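Local coordinates for protein 2,3-dihydroxybenzoate-AMP ligase (Mycobacterium smegmatis, PDB 5KEI) that belongs to the ANL superfamily of AMP-binding enzymes, with a large AMP-binding region followed by a smaller C-terminal domain, at residues Q45-T53 with A111-G119. Sequence-based numbering, arbitrary orientation.
Sequences QLLDSVLRT and ALFGLLRAG
Arg117 NE donates to Asp48 OD2 over 2.9 Å at an N-H...O angle of 161°, making a salt bridge. OD2 lies close to the guanidinium plane and is met on its anti side, somewhat out of the carboxylate plane, and the carboxylate stands nearly perpendicular to the guanidinium. A longer bond, 3.3 Å from Arg117 NH2 to Asp48 O, makes the grip side-on: one nitrogen holds the carboxylate, the other the main-chain carbonyl of the same residue. The Asp48 carboxylate group sits between its own backbone N and carbonyl carbon, which brings OD2 to NE.

Arg52, bent at chi2 and chi3, lays its guanidinium over one face of that of Arg117, centres 3.5 Å apart and planes at 14°. The two cations are tolerable together probably because acids surround them: Asp77 forms salt bridges with both arginines and Asp81 with Arg52.

Beside this charged cluster the contact turns apolar. Leu51 CB stands over the face of the Phe113 ring, 3.9 Å from its centroid, a CH-pi contact, while Asp48 CA and Leu47 O meet the ring edge. Leu47 CG touches Leu116 CD1 at 3.7 Å.

This buried contact joins two helices of the large AMP-binding part of the enzyme. The segment axes of helices 49-53 and 111-117 approach to 10.7 Å and cross at -108°, with helix 73-88 supplying both acids, helix 265-271 packing on Leu51 and Phe113, and helix 227-240 covering Leu47.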
# COMPACT_ATOMS: atom_id res chain seq x y z
N GLN A 45 15.52 10.63 11.07
CA GLN A 45 16.48 10.05 10.14
C GLN A 45 15.83 9.61 8.81
O GLN A 45 14.68 9.11 8.79
CB GLN A 45 17.21 8.89 10.79
CG GLN A 45 17.98 9.26 12.07
CD GLN A 45 19.12 10.25 11.82
OE1 GLN A 45 19.93 10.06 10.91
NE2 GLN A 45 19.18 11.30 12.63
N LEU A 46 16.56 9.80 7.72
CA LEU A 46 16.06 9.53 6.39
C LEU A 46 15.94 8.04 6.17
O LEU A 46 16.70 7.28 6.77
CB LEU A 46 16.98 10.13 5.32
CG LEU A 46 17.07 11.66 5.15
CD1 LEU A 46 17.88 11.95 3.91
CD2 LEU A 46 15.72 12.35 5.08
N LEU A 47 15.03 7.62 5.29
CA LEU A 47 14.79 6.21 5.04
C LEU A 47 16.09 5.46 4.69
O LEU A 47 16.31 4.36 5.19
CB LEU A 47 13.76 6.01 3.92
CG LEU A 47 13.25 4.60 3.61
CD1 LEU A 47 12.97 3.81 4.90
CD2 LEU A 47 11.98 4.64 2.73
N ASP A 48 16.94 6.05 3.85
CA ASP A 48 18.13 5.32 3.40
C ASP A 48 19.09 5.05 4.55
O ASP A 48 20.01 4.26 4.39
CB ASP A 48 18.91 6.06 2.30
CG ASP A 48 19.70 7.28 2.84
OD1 ASP A 48 19.08 8.29 3.24
OD2 ASP A 48 20.96 7.20 2.90
N SER A 49 18.89 5.72 5.68
CA SER A 49 19.81 5.59 6.82
C SER A 49 19.63 4.24 7.50
O SER A 49 20.50 3.81 8.27
CB SER A 49 19.61 6.70 7.84
OG SER A 49 18.46 6.43 8.64
N VAL A 50 18.50 3.59 7.22
CA VAL A 50 18.29 2.24 7.73
C VAL A 50 19.43 1.35 7.22
O VAL A 50 19.98 0.57 7.99
CB VAL A 50 16.92 1.67 7.32
CG1 VAL A 50 16.80 0.18 7.71
CG2 VAL A 50 15.80 2.47 7.96
N LEU A 51 19.81 1.48 5.95
CA LEU A 51 20.91 0.67 5.40
C LEU A 51 22.25 1.13 5.93
O LEU A 51 23.11 0.32 6.28
CB LEU A 51 20.92 0.72 3.87
CG LEU A 51 22.15 0.15 3.13
CD1 LEU A 51 22.50 -1.29 3.54
CD2 LEU A 51 21.92 0.23 1.62
N ARG A 52 22.41 2.45 5.98
CA ARG A 52 23.63 3.09 6.43
C ARG A 52 23.97 2.66 7.85
O ARG A 52 25.09 2.23 8.13
CB ARG A 52 23.50 4.62 6.36
CG ARG A 52 24.81 5.38 6.60
CD ARG A 52 25.76 5.19 5.46
NE ARG A 52 25.36 5.96 4.28
CZ ARG A 52 25.81 5.74 3.05
NH1 ARG A 52 26.67 4.75 2.83
NH2 ARG A 52 25.40 6.50 2.04
N THR A 53 22.99 2.77 8.74
CA THR A 53 23.21 2.42 10.14
C THR A 53 23.47 0.93 10.30
O THR A 53 24.37 0.53 11.03
CB THR A 53 22.03 2.85 11.01
OG1 THR A 53 21.90 4.28 10.93
CG2 THR A 53 22.24 2.43 12.47
N ALA A 111 18.18 -1.18 -5.99
CA ALA A 111 17.36 -0.12 -6.57
C ALA A 111 16.69 0.79 -5.52
O ALA A 111 16.68 2.01 -5.67
CB ALA A 111 16.30 -0.72 -7.47
N LEU A 112 16.12 0.21 -4.46
CA LEU A 112 15.40 1.00 -3.48
C LEU A 112 16.34 2.03 -2.81
O LEU A 112 16.08 3.23 -2.86
CB LEU A 112 14.74 0.08 -2.44
CG LEU A 112 13.98 0.74 -1.29
CD1 LEU A 112 12.79 1.58 -1.76
CD2 LEU A 112 13.52 -0.31 -0.26
N PHE A 113 17.45 1.58 -2.23
CA PHE A 113 18.34 2.50 -1.53
C PHE A 113 19.16 3.33 -2.50
O PHE A 113 19.47 4.49 -2.21
CB PHE A 113 19.23 1.72 -0.55
CG PHE A 113 18.47 1.15 0.60
CD1 PHE A 113 18.07 -0.18 0.61
CD2 PHE A 113 18.06 1.96 1.64
CE1 PHE A 113 17.33 -0.69 1.65
CE2 PHE A 113 17.32 1.46 2.69
CZ PHE A 113 16.95 0.13 2.69
N GLY A 114 19.47 2.77 -3.67
CA GLY A 114 20.10 3.51 -4.75
C GLY A 114 19.26 4.71 -5.11
O GLY A 114 19.74 5.85 -5.12
N LEU A 115 17.98 4.47 -5.39
CA LEU A 115 17.05 5.55 -5.67
C LEU A 115 16.92 6.55 -4.51
O LEU A 115 16.94 7.77 -4.73
CB LEU A 115 15.68 4.97 -6.02
CG LEU A 115 15.58 4.43 -7.45
CD1 LEU A 115 14.35 3.58 -7.65
CD2 LEU A 115 15.59 5.60 -8.43
N LEU A 116 16.80 6.04 -3.28
CA LEU A 116 16.64 6.90 -2.11
C LEU A 116 17.84 7.83 -1.91
O LEU A 116 17.68 9.00 -1.52
CB LEU A 116 16.42 6.07 -0.85
CG LEU A 116 15.10 5.32 -0.72
CD1 LEU A 116 15.14 4.39 0.48
CD2 LEU A 116 13.91 6.27 -0.64
N ARG A 117 19.03 7.31 -2.16
CA ARG A 117 20.25 8.07 -1.93
C ARG A 117 20.47 9.12 -3.01
O ARG A 117 21.23 10.06 -2.81
CB ARG A 117 21.46 7.15 -1.83
CG ARG A 117 21.37 6.20 -0.65
CD ARG A 117 22.68 5.94 -0.03
NE ARG A 117 22.49 5.32 1.27
CZ ARG A 117 23.04 4.17 1.61
NH1 ARG A 117 23.84 3.55 0.75
NH2 ARG A 117 22.82 3.65 2.81
N ALA A 118 19.81 8.97 -4.16
CA ALA A 118 19.81 10.04 -5.15
C ALA A 118 18.74 11.07 -4.80
O ALA A 118 18.64 12.14 -5.42
CB ALA A 118 19.60 9.47 -6.55
N GLY A 119 17.96 10.77 -3.77
CA GLY A 119 16.92 11.67 -3.32
C GLY A 119 15.64 11.51 -4.13
O GLY A 119 14.70 12.29 -3.99